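Local coordinates for autoinducer 2-binding protein LsrB (Clostridium saccharobutylicum DSM 13864, PDB 6DSP) that binds the quorum-sensing signal autoinducer-2 as its receptor, in the cleft of a periplasmic-binding-protein fold, at residues L219-Q233 / T246-Y259. Residues are numbered along the deposited sequence; the frame is centred on the assembly and turned at random.
With PAV ((2R,4S)-2-methyl-2,3,3,4-tetrahydroxytetrahydrofuran), chain C.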
# COMPACT_ATOMS: atom_id res chain seq x y z
N LEU A 219 11.67 -12.82 -12.55
CA LEU A 219 10.53 -12.08 -12.01
C LEU A 219 11.00 -11.25 -10.83
O LEU A 219 11.65 -11.78 -9.91
CB LEU A 219 9.47 -13.10 -11.53
CG LEU A 219 8.32 -12.55 -10.71
CD1 LEU A 219 7.46 -11.58 -11.55
CD2 LEU A 219 7.51 -13.71 -10.14
N ILE A 220 10.63 -9.97 -10.82
CA ILE A 220 10.88 -9.11 -9.65
C ILE A 220 9.54 -8.57 -9.20
O ILE A 220 8.87 -7.87 -9.97
CB ILE A 220 11.86 -7.95 -9.97
CG1 ILE A 220 13.13 -8.49 -10.67
CG2 ILE A 220 12.19 -7.19 -8.65
CD1 ILE A 220 14.05 -7.39 -11.17
N ILE A 221 9.14 -8.93 -7.98
CA ILE A 221 7.84 -8.51 -7.44
C ILE A 221 8.08 -7.25 -6.63
O ILE A 221 8.71 -7.30 -5.57
CB ILE A 221 7.20 -9.61 -6.56
CG1 ILE A 221 7.06 -10.94 -7.35
CG2 ILE A 221 5.84 -9.13 -6.07
CD1 ILE A 221 6.62 -12.10 -6.45
N CYS A 222 7.55 -6.13 -7.11
CA CYS A 222 7.82 -4.81 -6.53
C CYS A 222 6.56 -4.29 -5.84
O CYS A 222 5.86 -3.42 -6.39
CB CYS A 222 8.25 -3.85 -7.65
SG CYS A 222 9.78 -4.41 -8.43
N ASN A 223 6.27 -4.82 -4.64
CA ASN A 223 5.06 -4.48 -3.89
C ASN A 223 5.18 -3.16 -3.13
O ASN A 223 4.94 -3.10 -1.92
CB ASN A 223 4.67 -5.62 -2.95
CG ASN A 223 5.84 -6.11 -2.08
OD1 ASN A 223 6.95 -6.32 -2.57
ND2 ASN A 223 5.57 -6.34 -0.80
N ASP A 224 5.55 -2.10 -3.86
CA ASP A 224 5.74 -0.77 -3.29
C ASP A 224 5.72 0.23 -4.45
O ASP A 224 6.32 -0.01 -5.50
CB ASP A 224 7.05 -0.69 -2.53
CG ASP A 224 7.39 0.74 -2.14
OD1 ASP A 224 6.73 1.26 -1.21
OD2 ASP A 224 8.26 1.36 -2.81
N SER A 225 5.06 1.37 -4.22
CA SER A 225 4.82 2.38 -5.25
C SER A 225 6.08 3.13 -5.70
O SER A 225 6.02 3.84 -6.70
CB SER A 225 3.75 3.37 -4.83
OG SER A 225 4.22 4.17 -3.77
N THR A 226 7.19 3.01 -4.96
CA THR A 226 8.48 3.55 -5.36
C THR A 226 9.34 2.47 -6.00
O THR A 226 9.96 2.69 -7.04
CB THR A 226 9.23 4.15 -4.15
OG1 THR A 226 8.37 5.04 -3.43
CG2 THR A 226 10.41 4.95 -4.61
N ALA A 227 9.37 1.28 -5.39
CA ALA A 227 10.16 0.20 -5.96
C ALA A 227 9.73 -0.15 -7.37
O ALA A 227 10.57 -0.46 -8.22
CB ALA A 227 10.04 -1.04 -5.09
N LEU A 228 8.41 -0.14 -7.66
CA LEU A 228 7.96 -0.56 -8.99
C LEU A 228 8.46 0.38 -10.09
O LEU A 228 9.10 -0.10 -11.04
CB LEU A 228 6.44 -0.75 -9.00
CG LEU A 228 5.91 -1.12 -10.40
CD1 LEU A 228 6.58 -2.41 -10.97
CD2 LEU A 228 4.40 -1.28 -10.38
N PRO A 229 8.23 1.70 -10.04
CA PRO A 229 8.78 2.55 -11.10
C PRO A 229 10.30 2.59 -11.07
O PRO A 229 10.93 2.68 -12.13
CB PRO A 229 8.15 3.92 -10.85
CG PRO A 229 7.70 3.88 -9.37
CD PRO A 229 7.29 2.43 -9.15
N GLY A 230 10.92 2.47 -9.90
CA GLY A 230 12.37 2.45 -9.87
C GLY A 230 12.92 1.21 -10.55
O GLY A 230 13.93 1.27 -11.26
N GLN A 231 12.27 0.05 -10.33
CA GLN A 231 12.72 -1.18 -10.96
C GLN A 231 12.52 -1.12 -12.47
O GLN A 231 13.35 -1.61 -13.24
CB GLN A 231 11.94 -2.34 -10.38
CG GLN A 231 12.50 -3.71 -10.84
CD GLN A 231 13.90 -3.90 -10.30
OE1 GLN A 231 14.08 -4.05 -9.09
NE2 GLN A 231 14.90 -3.94 -11.20
N ALA A 232 11.39 -0.55 -12.91
CA ALA A 232 11.19 -0.38 -14.35
C ALA A 232 12.26 0.53 -14.94
O ALA A 232 12.84 0.23 -16.00
CB ALA A 232 9.80 0.18 -14.63
N GLN A 233 12.58 1.63 -14.26
CA GLN A 233 13.64 2.51 -14.75
C GLN A 233 14.98 1.78 -14.80
O GLN A 233 15.75 1.93 -15.76
CB GLN A 233 13.73 3.73 -13.84
CG GLN A 233 14.77 4.72 -14.33
CD GLN A 233 14.36 5.40 -15.62
OE1 GLN A 233 13.19 5.80 -15.78
NE2 GLN A 233 15.31 5.54 -16.55
N THR A 246 10.47 -10.13 -16.19
CA THR A 246 9.12 -9.76 -15.79
C THR A 246 9.16 -8.97 -14.49
O THR A 246 9.64 -9.46 -13.48
CB THR A 246 8.22 -10.98 -15.64
OG1 THR A 246 8.10 -11.64 -16.93
CG2 THR A 246 6.84 -10.59 -15.11
N ILE A 247 8.63 -7.75 -14.54
CA ILE A 247 8.52 -6.87 -13.39
C ILE A 247 7.04 -6.61 -13.17
O ILE A 247 6.33 -6.28 -14.11
CB ILE A 247 9.27 -5.55 -13.66
CG1 ILE A 247 10.77 -5.81 -13.78
CG2 ILE A 247 8.96 -4.52 -12.54
CD1 ILE A 247 11.52 -4.73 -14.53
N THR A 248 6.59 -6.77 -11.93
CA THR A 248 5.22 -6.39 -11.60
C THR A 248 5.22 -5.83 -10.20
O THR A 248 6.27 -5.79 -9.54
CB THR A 248 4.24 -7.56 -11.77
OG1 THR A 248 2.90 -7.05 -11.77
CG2 THR A 248 4.42 -8.62 -10.69
N GLY A 249 4.06 -5.38 -9.73
CA GLY A 249 4.01 -4.75 -8.43
C GLY A 249 2.80 -3.85 -8.32
O GLY A 249 1.84 -4.00 -9.07
N PHE A 250 2.87 -2.94 -7.35
CA PHE A 250 1.77 -2.01 -7.09
C PHE A 250 2.23 -0.57 -7.30
O PHE A 250 3.22 -0.13 -6.68
CB PHE A 250 1.29 -2.15 -5.64
CG PHE A 250 0.56 -3.44 -5.33
CD1 PHE A 250 -0.26 -4.10 -6.29
CD2 PHE A 250 0.65 -3.98 -4.05
CE1 PHE A 250 -0.95 -5.26 -5.94
CE2 PHE A 250 -0.05 -5.13 -3.69
CZ PHE A 250 -0.85 -5.78 -4.64
N ALA A 251 1.46 0.20 -8.07
CA ALA A 251 1.69 1.64 -8.20
C ALA A 251 0.48 2.25 -8.88
O ALA A 251 -0.23 1.58 -9.63
CB ALA A 251 2.96 1.96 -9.00
N SER A 252 0.24 3.54 -8.60
CA SER A 252 -0.84 4.22 -9.29
C SER A 252 -0.53 4.29 -10.79
O SER A 252 0.62 4.40 -11.20
CB SER A 252 -1.13 5.59 -8.65
OG SER A 252 0.05 6.36 -8.46
N PRO A 253 -1.56 4.21 -11.63
CA PRO A 253 -1.31 3.96 -13.06
C PRO A 253 -0.61 5.08 -13.80
O PRO A 253 0.21 4.79 -14.68
CB PRO A 253 -2.71 3.66 -13.61
CG PRO A 253 -3.66 4.32 -12.61
CD PRO A 253 -2.99 4.15 -11.28
N ASN A 254 -0.91 6.35 -13.49
CA ASN A 254 -0.23 7.41 -14.24
C ASN A 254 1.29 7.29 -14.12
O ASN A 254 2.01 7.60 -15.08
CB ASN A 254 -0.67 8.80 -13.79
CG ASN A 254 -2.06 9.19 -14.27
OD1 ASN A 254 -2.74 8.43 -14.97
ND2 ASN A 254 -2.51 10.39 -13.89
N SER A 255 1.80 6.83 -12.97
CA SER A 255 3.24 6.76 -12.78
C SER A 255 3.88 5.68 -13.63
O SER A 255 5.10 5.70 -13.80
CB SER A 255 3.60 6.57 -11.30
OG SER A 255 3.26 5.26 -10.88
N MET A 256 3.09 4.73 -14.17
CA MET A 256 3.64 3.61 -14.92
C MET A 256 3.29 3.62 -16.39
O MET A 256 3.81 2.77 -17.12
CB MET A 256 3.17 2.26 -14.33
CG MET A 256 3.53 2.05 -12.86
SD MET A 256 5.32 2.09 -12.56
CE MET A 256 5.85 0.68 -13.58
N LYS A 257 2.44 4.54 -16.85
CA LYS A 257 1.97 4.46 -18.23
C LYS A 257 3.12 4.51 -19.22
O LYS A 257 3.12 3.76 -20.21
CB LYS A 257 0.96 5.55 -18.52
CG LYS A 257 -0.40 5.31 -17.88
CD LYS A 257 -1.28 6.50 -18.11
CE LYS A 257 -2.62 6.34 -17.42
NZ LYS A 257 -3.45 7.58 -17.57
N GLN A 258 4.09 5.41 -19.00
CA GLN A 258 5.17 5.53 -19.98
C GLN A 258 6.02 4.27 -20.03
O GLN A 258 6.39 3.82 -21.11
CB GLN A 258 6.03 6.76 -19.69
CG GLN A 258 6.98 7.06 -20.84
CD GLN A 258 6.19 7.40 -22.09
OE1 GLN A 258 6.25 6.69 -23.10
NE2 GLN A 258 5.46 8.51 -22.03
N TYR A 259 6.32 3.68 -18.87
CA TYR A 259 7.05 2.42 -18.86
C TYR A 259 6.30 1.34 -19.62
O TYR A 259 6.90 0.52 -20.32
CB TYR A 259 7.31 1.93 -17.42
CG TYR A 259 8.27 2.82 -16.64
CD1 TYR A 259 9.57 3.04 -17.11
CD2 TYR A 259 7.88 3.45 -15.44
CE1 TYR A 259 10.44 3.88 -16.42
CE2 TYR A 259 8.75 4.27 -14.73
CZ TYR A 259 10.03 4.49 -15.24
OH TYR A 259 10.86 5.33 -14.53
O2 PAV C . 2.30 -0.74 -2.38
C2 PAV C . 1.94 0.57 -1.92
C1 PAV C . 1.09 1.36 -2.94
O5 PAV C . 3.28 1.33 -1.93
C5 PAV C . 3.16 2.35 -1.03
C4 PAV C . 1.86 2.13 -0.24
O4 PAV C . 2.08 2.33 1.15
C3 PAV C . 1.50 0.69 -0.63
O3 PAV C . 0.11 0.51 -0.58
O13 PAV C . 2.17 -0.22 0.20
O HOH W 1 4.54 5.51 -8.21
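Three backbone hydrogen bonds zip strand 219-222 to strand 246-249: Ile220 N to Thr246 O, Thr248 N to Ile220 O and Cys222 N to Thr248 O. A fourth, Phe250 N to Cys222 O, extends the ladder one residue past the strand end. The strand axes run 16° apart, hence parallel. At the last rung Gly249 CA comes within 3.1 Å of Cys222 O in a CA-H...O contact.

Apolar contacts bring helix 227-237 over the sheet face carrying Ile247. Leu228 CG stands anti to the backbone N (chi1 177°), which carries the branched end to the strand: CD1 rests on Ile247 CG2 at 3.5 Å, while CD2 parts toward Ala251 CB at 3.8 Å. Met256 CE packs on Leu228 CG at 3.7 Å. Met256, folded back at chi2 and chi3, sets SD against Pro229 CB at 3.8 Å. With its 227-233 part running back at 163° to strand 246-249, the helix links the parallel strands in a beta-alpha-beta crossover, joining neighbours in one lobe of the periplasmic-binding-protein fold.

Tyr259 supplies the aromatic contact: Ala232 CB sits over one ring face, 3.8 Å from the centroid, a CH-pi arrangement. At the ring edge, Tyr259 OH donates to Gln233 OE1 (2.7 Å), meeting a lone pair in the carbonyl plane.

The loops that follow both strands line the ligand site. Ser225 N donates to PAV O5 at 2.9 Å, and Phe250 turns its ring edge to PAV O2. Asp224 OD2 caps the following helix by accepting from Thr226 N and Ala227 N, while its OD1 bonds to Gln168, another pocket residue. A water donates to both Ser225 O and Ser255 OG, bridging the two segments.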